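FMN-dependent nitronate monooxygenase (Shewanella oneidensis, PDB 5LSM) binds flavin mononucleotide and probably uses it with molecular oxygen to oxidise propionate 3-nitronate to 3-oxopropanoate, a detoxifying reaction. Local coordinates at residues T56-R59 with S60-K64; E88-A91 with P92-A95; T222-R225 with A226-M230. All coordinates share one frame; numbering follows the deposited sequence.

Contact 1 of 3, residues T56-R59 with S60-K64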
loop_
_atom_site.group_PDB
_atom_site.type_symbol
_atom_site.label_atom_id
_atom_site.label_comp_id
_atom_site.label_asym_id
_atom_site.label_seq_id
_atom_site.Cartn_x
_atom_site.Cartn_y
_atom_site.Cartn_z
ATOM N N THR A 56 2.810 -35.442 -11.133
ATOM C CA THR A 56 2.148 -36.633 -11.636
ATOM C C THR A 56 0.672 -36.646 -11.171
ATOM O O THR A 56 -0.246 -36.825 -11.983
ATOM C CB THR A 56 2.915 -37.927 -11.229
ATOM O OG1 THR A 56 4.140 -38.004 -11.971
ATOM C CG2 THR A 56 2.104 -39.182 -11.528
ATOM N N ALA A 57 0.444 -36.328 -9.899
ATOM C CA ALA A 57 -0.917 -36.186 -9.381
ATOM C C ALA A 57 -1.733 -35.111 -10.119
ATOM O O ALA A 57 -2.919 -35.304 -10.376
ATOM C CB ALA A 57 -0.902 -35.904 -7.889
ATOM N N ILE A 58 -1.109 -34.001 -10.491
ATOM C CA ILE A 58 -1.828 -32.987 -11.266
ATOM C C ILE A 58 -2.226 -33.520 -12.644
ATOM O O ILE A 58 -3.381 -33.382 -13.059
ATOM C CB ILE A 58 -1.022 -31.682 -11.402
ATOM C CG1 ILE A 58 -1.002 -30.944 -10.056
ATOM C CG2 ILE A 58 -1.619 -30.781 -12.481
ATOM C CD1 ILE A 58 0.152 -29.964 -9.902
ATOM N N ARG A 59 -1.308 -34.220 -13.305
ATOM C CA ARG A 59 -1.511 -34.591 -14.705
ATOM C C ARG A 59 -2.518 -35.719 -14.896
ATOM O O ARG A 59 -3.066 -35.883 -15.979
ATOM C CB ARG A 59 -0.183 -34.933 -15.386
ATOM C CG ARG A 59 0.682 -33.715 -15.686
ATOM C CD ARG A 59 -0.022 -32.646 -16.529
ATOM N NE ARG A 59 0.948 -31.870 -17.317
ATOM C CZ ARG A 59 0.793 -30.601 -17.704
ATOM N NH1 ARG A 59 -0.321 -29.934 -17.423
ATOM N NH2 ARG A 59 1.750 -30.006 -18.410
ATOM N N SER A 60 -2.836 -36.445 -13.838
ATOM C CA SER A 60 -3.771 -37.536 -13.990
ATOM C C SER A 60 -5.175 -37.156 -13.559
ATOM O O SER A 60 -6.018 -38.026 -13.374
ATOM C CB SER A 60 -3.279 -38.753 -13.221
ATOM O OG SER A 60 -3.113 -38.432 -11.869
ATOM N N GLN A 61 -5.420 -35.863 -13.344
ATOM C CA GLN A 61 -6.783 -35.371 -13.068
ATOM C C GLN A 61 -7.197 -34.247 -14.016
ATOM O O GLN A 61 -8.380 -33.898 -14.096
ATOM C CB GLN A 61 -6.902 -34.895 -11.605
ATOM C CG GLN A 61 -7.078 -36.020 -10.588
ATOM C CD GLN A 61 -7.473 -35.541 -9.183
ATOM O OE1 GLN A 61 -8.240 -34.591 -9.014
ATOM N NE2 GLN A 61 -6.985 -36.239 -8.173
ATOM N N THR A 62 -6.218 -33.622 -14.664
ATOM C CA THR A 62 -6.487 -32.566 -15.648
ATOM C C THR A 62 -5.357 -32.483 -16.663
ATOM O O THR A 62 -4.231 -32.853 -16.374
ATOM C CB THR A 62 -6.676 -31.171 -14.994
ATOM O OG1 THR A 62 -6.810 -30.173 -16.011
ATOM C CG2 THR A 62 -5.479 -30.804 -14.096
ATOM N N ALA A 63 -5.709 -32.076 -17.873
ATOM C CA ALA A 63 -4.750 -31.733 -18.905
ATOM C C ALA A 63 -4.859 -30.254 -19.247
ATOM O O ALA A 63 -4.287 -29.802 -20.244
ATOM C CB ALA A 63 -5.009 -32.569 -20.144
ATOM N N LYS A 64 -5.582 -29.496 -18.421
ATOM C CA LYS A 64 -5.598 -28.054 -18.559
ATOM C C LYS A 64 -4.307 -27.421 -18.027
ATOM O O LYS A 64 -3.566 -28.055 -17.273
ATOM C CB LYS A 64 -6.829 -27.478 -17.866
ATOM C CG LYS A 64 -8.097 -27.686 -18.681
ATOM C CD LYS A 64 -9.328 -27.251 -17.924
ATOM C CE LYS A 64 -10.552 -27.240 -18.822
ATOM N NZ LYS A 64 -11.764 -26.834 -18.057
#
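Ile58 and Thr62 carry this contact, where helix 48-59 runs out and the chain turns toward strand 66-71. Two backbone amides share the carbonyl oxygen of Ile58. The hydrogen bond from Thr62 N to Ile58 O is 3.3 Å long and nearly in line with the carbonyl bond. Gln61 N gives the second hydrogen bond to Ile58 O from well above the carbonyl plane, with a fairly straight N-H approach of 163°. Beside that oxygen the two side chains point the same way, and Thr62 CG2 comes to 4.2 Å from Ile58 CG2. The methyl of Thr62 also rests on the oxygen itself, CG2 to Ile58 O being 3.5 Å.

Ser60 is the first residue to leave helical backbone angles. Its amide makes a weak, bent bond of 3.2 Å from Ser60 N to Thr56 O. Its hydroxyl folds back over the helix end (chi1 58°), where Ser60 OG has two possible acceptors, Thr56 O and Ala57 O, both at weak range.

Thr62 OG1 points on along the chain, opposite its own N (chi1 175°), and accepts from the main chain two residues on. The bond from Lys64 N to Thr62 OG1 measures 2.8 Å and forms an ST turn. Glu34, on helix 26-35, meets this stretch twice, its carboxylate at Thr62 OG1 and its carbonyl oxygen at the amino group of Lys64. Arg59 bends at chi2 and sends its guanidinium to Glu127 in a salt bridge and to the carbonyl of Phe124. Lys64 O lies at the edge of that guanidinium, 3.8 Å from Arg59 NH1, a contact rather than a bond.

The chemistry implies an exit fixed mainly by main-chain acceptors, with the Glu34 carboxylate probably helping to set the rotation of the buried threonine hydroxyl.

Contact 2 of 3, residues E88-A91 with P92-A95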
loop_
_atom_site.group_PDB
_atom_site.type_symbol
_atom_site.label_atom_id
_atom_site.label_comp_id
_atom_site.label_asym_id
_atom_site.label_seq_id
_atom_site.Cartn_x
_atom_site.Cartn_y
_atom_site.Cartn_z
ATOM N N GLU A 88 20.943 -16.801 20.187
ATOM C CA GLU A 88 21.162 -16.283 21.536
ATOM C C GLU A 88 20.048 -15.338 21.932
ATOM O O GLU A 88 19.590 -15.352 23.069
ATOM C CB GLU A 88 22.508 -15.540 21.597
ATOM C CG GLU A 88 22.950 -15.140 22.994
ATOM C CD GLU A 88 24.136 -14.190 22.982
ATOM O OE1 GLU A 88 24.823 -14.086 21.937
ATOM O OE2 GLU A 88 24.395 -13.557 24.030
ATOM N N GLN A 89 19.637 -14.496 20.990
ATOM C CA GLN A 89 18.532 -13.562 21.210
ATOM C C GLN A 89 17.184 -14.227 21.531
ATOM O O GLN A 89 16.355 -13.653 22.237
ATOM C CB GLN A 89 18.348 -12.705 19.977
ATOM C CG GLN A 89 19.509 -11.792 19.681
ATOM C CD GLN A 89 19.037 -10.408 19.324
ATOM O OE1 GLN A 89 18.073 -9.891 19.908
ATOM N NE2 GLN A 89 19.676 -9.811 18.335
ATOM N N LEU A 90 16.959 -15.416 20.987
ATOM C CA LEU A 90 15.713 -16.148 21.223
ATOM C C LEU A 90 15.723 -17.015 22.503
ATOM O O LEU A 90 14.709 -17.636 22.843
ATOM C CB LEU A 90 15.387 -17.021 20.008
ATOM C CG LEU A 90 15.367 -16.272 18.676
ATOM C CD1 LEU A 90 15.240 -17.247 17.513
ATOM C CD2 LEU A 90 14.244 -15.252 18.659
ATOM N N ALA A 91 16.855 -17.040 23.210
ATOM C CA ALA A 91 17.025 -17.911 24.371
ATOM C C ALA A 91 15.829 -17.883 25.359
ATOM O O ALA A 91 15.358 -18.932 25.785
ATOM C CB ALA A 91 18.330 -17.581 25.080
ATOM N N PRO A 92 15.304 -16.688 25.676
ATOM C CA PRO A 92 14.143 -16.590 26.561
ATOM C C PRO A 92 12.927 -17.423 26.141
ATOM O O PRO A 92 12.252 -18.012 26.998
ATOM C CB PRO A 92 13.794 -15.105 26.508
ATOM C CG PRO A 92 15.089 -14.427 26.238
ATOM C CD PRO A 92 15.846 -15.357 25.338
ATOM N N TYR A 93 12.632 -17.457 24.842
ATOM C CA TYR A 93 11.528 -18.273 24.353
ATOM C C TYR A 93 11.839 -19.742 24.490
ATOM O O TYR A 93 10.976 -20.522 24.870
ATOM C CB TYR A 93 11.183 -17.953 22.903
ATOM C CG TYR A 93 10.797 -16.519 22.681
ATOM C CD1 TYR A 93 9.729 -15.944 23.376
ATOM C CD2 TYR A 93 11.518 -15.723 21.802
ATOM C CE1 TYR A 93 9.398 -14.611 23.201
ATOM C CE2 TYR A 93 11.193 -14.398 21.608
ATOM C CZ TYR A 93 10.134 -13.842 22.310
ATOM O OH TYR A 93 9.833 -12.522 22.091
ATOM N N PHE A 94 13.070 -20.126 24.186
ATOM C CA PHE A 94 13.461 -21.518 24.313
ATOM C C PHE A 94 13.273 -21.979 25.748
ATOM O O PHE A 94 12.689 -23.027 26.001
ATOM C CB PHE A 94 14.914 -21.705 23.893
ATOM C CG PHE A 94 15.155 -21.443 22.447
ATOM C CD1 PHE A 94 14.337 -22.008 21.484
ATOM C CD2 PHE A 94 16.192 -20.632 22.045
ATOM C CE1 PHE A 94 14.571 -21.784 20.143
ATOM C CE2 PHE A 94 16.436 -20.407 20.710
ATOM C CZ PHE A 94 15.611 -20.963 19.758
ATOM N N ALA A 95 13.714 -21.150 26.679
ATOM C CA ALA A 95 13.453 -21.373 28.098
ATOM C C ALA A 95 11.946 -21.474 28.419
ATOM O O ALA A 95 11.498 -22.412 29.064
ATOM C CB ALA A 95 14.103 -20.265 28.921
#
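From Leu90 onward the backbone kinks between two short helices: the carbonyl oxygen of Leu90 takes the amide of Phe94 in its plane, Phe94 N to Leu90 O 3.3 Å, and more weakly that of Tyr93, and the first turn of helix 91-97 closes with a nearly straight bond of 2.9 Å from Ala95 N to Ala91 O.

Pro92 has no N-H to give, which suits a place in the first turn of a helix. Its ring follows directly on Ala91, and the closeness of the two comes from the peptide bond that joins them. The larger side chains gather round Leu90. Phe94 is turned back along the chain, its CG anti to the carbonyl carbon (chi1 -66°), and this brings CD2 and CE2 of the ring against Leu90 and Ala91. Phe94 CE2 stands 3.6 Å from Leu90 CB. The neighbouring ring atom, Phe94 CD2, is 3.7 Å from Ala91 CA and lies close to the Leu90 carbonyl oxygen, which approaches the ring obliquely. Tyr93 uses a similar first torsion but leads off in another direction. Its CD2 meets Leu90 CD2 at 4.2 Å, where the two side chains cross at a slant. Putting an alanine at Phe94 would probably open a gap beside Leu90 CB and leave the bend between the helices less firmly packed.

Outward from this turn, Leu90 and Tyr93 face helices 282-287 and 301-313. Tyr93 packs edge-to-face on Phe319 and bonds through its hydroxyl to Glu286. Leu307 of helix 301-313 touches the rings of Tyr93 and Phe94, and Pro101 adds to the surroundings of Phe94. Helices 80-89 and 91-97 are thereby packed onto two helices from much later in the chain, at a distance from the barrel strands.

Contact 3 of 3, residues T222-R225 with A226-M230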
loop_
_atom_site.group_PDB
_atom_site.type_symbol
_atom_site.label_atom_id
_atom_site.label_comp_id
_atom_site.label_asym_id
_atom_site.label_seq_id
_atom_site.Cartn_x
_atom_site.Cartn_y
_atom_site.Cartn_z
ATOM N N THR A 222 -15.655 -7.591 -7.182
ATOM C CA THR A 222 -15.426 -6.163 -7.287
ATOM C C THR A 222 -13.957 -5.846 -7.469
ATOM O O THR A 222 -13.602 -5.046 -8.316
ATOM C CB THR A 222 -15.938 -5.434 -6.041
ATOM O OG1 THR A 222 -17.358 -5.434 -6.070
ATOM C CG2 THR A 222 -15.451 -4.000 -5.992
ATOM N N THR A 223 -13.101 -6.452 -6.656
ATOM C CA THR A 223 -11.688 -6.115 -6.701
ATOM C C THR A 223 -11.035 -6.655 -7.976
ATOM O O THR A 223 -10.141 -6.006 -8.547
ATOM C CB THR A 223 -10.908 -6.596 -5.451
ATOM O OG1 THR A 223 -11.348 -7.895 -5.070
ATOM C CG2 THR A 223 -11.089 -5.618 -4.267
ATOM N N VAL A 224 -11.503 -7.805 -8.447
ATOM C CA VAL A 224 -11.058 -8.317 -9.748
ATOM C C VAL A 224 -11.397 -7.269 -10.805
ATOM O O VAL A 224 -10.545 -6.911 -11.633
ATOM C CB VAL A 224 -11.698 -9.696 -10.070
ATOM C CG1 VAL A 224 -11.418 -10.140 -11.497
ATOM C CG2 VAL A 224 -11.178 -10.753 -9.105
ATOM N N ARG A 225 -12.586 -6.676 -10.674
ATOM C CA ARG A 225 -13.070 -5.683 -11.650
ATOM C C ARG A 225 -12.202 -4.425 -11.647
ATOM O O ARG A 225 -11.768 -3.970 -12.702
ATOM C CB ARG A 225 -14.552 -5.302 -11.408
ATOM C CG ARG A 225 -15.146 -4.427 -12.515
ATOM C CD ARG A 225 -16.638 -4.131 -12.346
ATOM N NE ARG A 225 -17.112 -3.169 -13.356
ATOM C CZ ARG A 225 -17.339 -3.436 -14.652
ATOM N NH1 ARG A 225 -17.223 -4.672 -15.138
ATOM N NH2 ARG A 225 -17.694 -2.452 -15.472
ATOM N N ALA A 226 -11.976 -3.865 -10.462
ATOM C CA ALA A 226 -11.071 -2.722 -10.312
ATOM C C ALA A 226 -9.715 -2.984 -10.942
ATOM O O ALA A 226 -9.162 -2.107 -11.569
ATOM C CB ALA A 226 -10.896 -2.379 -8.844
ATOM N N ALA A 227 -9.177 -4.192 -10.766
ATOM C CA ALA A 227 -7.867 -4.537 -11.344
ATOM C C ALA A 227 -7.892 -4.483 -12.857
ATOM O O ALA A 227 -7.031 -3.868 -13.460
ATOM C CB ALA A 227 -7.398 -5.912 -10.878
ATOM N N MET A 228 -8.903 -5.098 -13.463
ATOM C CA MET A 228 -8.991 -5.204 -14.916
ATOM C C MET A 228 -9.267 -3.834 -15.543
ATOM O O MET A 228 -8.666 -3.465 -16.553
ATOM C CB MET A 228 -10.104 -6.180 -15.300
ATOM C CG MET A 228 -9.922 -7.601 -14.798
ATOM S SD MET A 228 -8.435 -8.349 -15.458
ATOM C CE MET A 228 -8.662 -10.022 -14.878
ATOM N N THR A 229 -10.169 -3.081 -14.922
ATOM C CA THR A 229 -10.403 -1.666 -15.244
ATOM C C THR A 229 -9.123 -0.853 -15.431
ATOM O O THR A 229 -9.084 0.058 -16.239
ATOM C CB THR A 229 -11.227 -0.988 -14.132
ATOM O OG1 THR A 229 -12.482 -1.659 -13.989
ATOM C CG2 THR A 229 -11.485 0.444 -14.456
ATOM N N MET A 230 -8.126 -1.115 -14.603
ATOM C CA MET A 230 -6.852 -0.415 -14.683
ATOM C C MET A 230 -5.987 -0.880 -15.841
ATOM O O MET A 230 -4.954 -0.278 -16.092
ATOM C CB MET A 230 -6.051 -0.612 -13.397
ATOM C CG MET A 230 -6.780 -0.191 -12.132
ATOM S SD MET A 230 -5.749 0.804 -11.055
ATOM C CE MET A 230 -5.439 2.177 -12.152
#
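Arg225 and Thr229 meet through a doubly used carbonyl one turn back along helix 221-229. The hydroxyl gives a bond of 2.7 Å from Thr229 OG1 to Arg225 O, coming from above the carbonyl plane, while Thr229 N reaches Arg225 O at 2.9 Å almost along the carbonyl bond. Lying opposite its own carbonyl carbon (chi1 -59°), OG1 points back down the helix to that oxygen of the preceding turn.

The close-packed side is formed by Val224, Ala227 and Met228, all of which touch Val235 of strand 234-237. In Met228 a chi1 of -61° carries CG back to 3.3 Å from Val224 O. The bend at chi2 then directs the sulfur and methyl, CE ending 4.4 Å from Val224 CG1. Ala227 CB is 3.4 Å from Val224 O. This is the helix of a beta-alpha-beta unit, strand 212-215 to helix 221-229 to strand 234-237, within the TIM barrel that carries FMN. At its start Thr223 OG1 bonds Asp220 and the amide of Val219, just after the FMN-binding Gly217.

The looser side belongs to Arg225, exposed and lightly held at its end. Its aliphatic part is stretched out straight, and NH1 makes a weak bond to the carbonyl oxygen of Ser346. With Thr229, which packs on Arg225 of the second subunit, this side also borders the other copy; Met230 packs on Thr223 of that subunit.

Overall arrangement
The three contacts follow one another along the chain. Contacts 1 and 3 both belong to the helical layer round the parallel barrel sheet: contact 1 leaves helix 48-59 for strand 66-71, and contact 3 lies on helix 221-229 between strands 212-215 and 234-237. Their centres are about 30 Å apart. Contact 2, at the junction of helices 80-89 and 91-97, lies farther out, its centre about 46 Å from each of the others and across the chain's centre from contact 3. Two contacts thus belong to the frame that carries FMN, contact 3 also at the subunit interface, while contact 2 lies in an outlying helical part away from the flavin.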